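Long-range contact in RTX toxin (Vibrio vulnificus CMCP6, PDB 6A7H), which probably acts, as the Ras/Rap1-specific endopeptidase region of a secreted toxin, to inactivate the small GTPases Ras and Rap1 inside host cells: residues 172-177 with 359-364. Residues are numbered along the deposited sequence; the frame is centred on the assembly and turned at random.
Sequences QSNGLL and MSSELS
With CG of L176 and OG of S361 each anti to its own carbonyl carbon (chi1 -52° and -66°), the leucine sends a methyl group onto the first turn of helix 361-369 and the serine hydroxyl meets the loop at N174. CD2 of L176 rests on the backbone there, 3.6 Å from both S361 O and E362 CA. S361 approaches the carbonyl oxygen of N174 with CB and hydroxyl together; OG to N174 O is 3.2 Å, at best a weak hydrogen bond, since the same proton could serve another acceptor.

Water supplies further polar links and illustrates how a helix start can be joined to a loop whose direct bond to it is a weak one. One water donates to G175 O and accepts from E362 N at 2.8 Å, a backbone N-H of the first turn. A second donates to G175 O, also at 2.8 Å, and to E362 OE1 at a longer 3.3 Å. The glycine carbonyl thus receives two waters, one leading to the backbone and the other to the carboxylate of the same glutamate.

Beyond the interface, L176 packs on V207 of helix 205-221, while E362 lies against L345 and L349 of helix 343-356. The contact joins two helix ends at the surface: a Schellman motif closing helix 161-173, with G175 at C-prime, and an N-cap opening helix 361-369, where S360 OG accepts from L363 N.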
loop_
_atom_site.group_PDB
_atom_site.type_symbol
_atom_site.label_atom_id
_atom_site.label_comp_id
_atom_site.label_asym_id
_atom_site.label_seq_id
_atom_site.Cartn_x
_atom_site.Cartn_y
_atom_site.Cartn_z
ATOM N N GLN A 172 -8.293 22.766 10.240
ATOM C CA GLN A 172 -9.464 22.837 9.374
ATOM C C GLN A 172 -9.828 24.265 8.988
ATOM O O GLN A 172 -10.293 24.504 7.872
ATOM C CB GLN A 172 -10.647 22.112 10.018
ATOM C CG GLN A 172 -10.483 20.571 9.879
ATOM C CD GLN A 172 -11.574 19.779 10.583
ATOM O OE1 GLN A 172 -12.284 20.310 11.435
ATOM N NE2 GLN A 172 -11.714 18.496 10.222
ATOM N N SER A 173 -9.570 25.231 9.863
ATOM C CA SER A 173 -9.855 26.606 9.492
ATOM C C SER A 173 -8.826 27.120 8.472
ATOM O O SER A 173 -9.004 28.182 7.898
ATOM C CB SER A 173 -9.897 27.518 10.725
ATOM O OG SER A 173 -8.610 27.683 11.281
ATOM N N ASN A 174 -7.749 26.372 8.250
ATOM C CA ASN A 174 -6.799 26.710 7.193
ATOM C C ASN A 174 -6.891 25.723 6.018
ATOM O O ASN A 174 -5.920 25.541 5.297
ATOM C CB ASN A 174 -5.362 26.745 7.748
ATOM C CG ASN A 174 -4.396 27.585 6.885
ATOM O OD1 ASN A 174 -4.819 28.419 6.053
ATOM N ND2 ASN A 174 -3.087 27.374 7.093
ATOM N N GLY A 175 -8.044 25.069 5.847
ATOM C CA GLY A 175 -8.266 24.156 4.723
ATOM C C GLY A 175 -7.547 22.801 4.763
ATOM O O GLY A 175 -7.502 22.070 3.765
ATOM N N LEU A 176 -6.984 22.458 5.918
ATOM C CA LEU A 176 -6.261 21.196 6.076
ATOM C C LEU A 176 -7.069 20.205 6.912
ATOM O O LEU A 176 -7.858 20.612 7.756
ATOM C CB LEU A 176 -4.894 21.442 6.726
ATOM C CG LEU A 176 -4.045 22.522 6.047
ATOM C CD1 LEU A 176 -2.741 22.700 6.797
ATOM C CD2 LEU A 176 -3.799 22.180 4.567
ATOM N N LEU A 177 -6.870 18.914 6.654
ATOM C CA LEU A 177 -7.483 17.824 7.421
ATOM C C LEU A 177 -9.011 17.874 7.458
ATOM O O LEU A 177 -9.619 17.509 8.465
ATOM C CB LEU A 177 -6.933 17.816 8.854
ATOM C CG LEU A 177 -5.408 17.762 8.959
ATOM C CD1 LEU A 177 -4.962 17.743 10.402
ATOM C CD2 LEU A 177 -4.827 16.564 8.185
ATOM N N MET A 359 -4.314 27.317 -6.273
ATOM C CA MET A 359 -3.677 26.253 -5.501
ATOM C C MET A 359 -4.360 26.063 -4.154
ATOM O O MET A 359 -4.572 27.015 -3.421
ATOM C CB MET A 359 -2.197 26.516 -5.288
ATOM C CG MET A 359 -1.557 25.321 -4.585
ATOM S SD MET A 359 0.219 25.365 -4.577
ATOM C CE MET A 359 0.568 25.150 -6.308
ATOM N N SER A 360 -4.731 24.832 -3.838
ATOM C CA SER A 360 -5.373 24.577 -2.561
ATOM C C SER A 360 -4.372 24.669 -1.398
ATOM O O SER A 360 -3.158 24.450 -1.573
ATOM C CB SER A 360 -6.041 23.208 -2.569
ATOM O OG SER A 360 -5.066 22.187 -2.675
ATOM N N SER A 361 -4.892 25.000 -0.222
ATOM C CA SER A 361 -4.137 24.917 1.029
ATOM C C SER A 361 -3.438 23.572 1.180
ATOM O O SER A 361 -2.264 23.499 1.551
ATOM C CB SER A 361 -5.063 25.135 2.236
ATOM O OG SER A 361 -5.565 26.449 2.242
ATOM N N GLU A 362 -4.174 22.505 0.898
ATOM C CA GLU A 362 -3.641 21.171 1.102
ATOM C C GLU A 362 -2.423 20.934 0.208
ATOM O O GLU A 362 -1.418 20.417 0.677
ATOM C CB GLU A 362 -4.726 20.110 0.869
ATOM C CG GLU A 362 -4.309 18.723 1.304
ATOM C CD GLU A 362 -5.474 17.737 1.421
ATOM O OE1 GLU A 362 -6.655 18.135 1.280
ATOM O OE2 GLU A 362 -5.193 16.545 1.658
ATOM N N LEU A 363 -2.498 21.321 -1.065
ATOM C CA LEU A 363 -1.355 21.131 -1.962
ATOM C C LEU A 363 -0.191 22.019 -1.513
ATOM O O LEU A 363 0.961 21.591 -1.510
ATOM C CB LEU A 363 -1.728 21.434 -3.426
ATOM C CG LEU A 363 -0.613 21.212 -4.468
ATOM C CD1 LEU A 363 -0.076 19.784 -4.392
ATOM C CD2 LEU A 363 -1.068 21.525 -5.905
ATOM N N SER A 364 -0.501 23.254 -1.126
ATOM C CA SER A 364 0.519 24.193 -0.662
ATOM C C SER A 364 1.291 23.598 0.539
ATOM O O SER A 364 2.511 23.722 0.627
ATOM C CB SER A 364 -0.131 25.544 -0.317
ATOM O OG SER A 364 0.765 26.448 0.307
HETATM O O HOH W 1 -6.998 22.535 0.828
HETATM O O HOH W 2 -8.362 19.387 3.794
#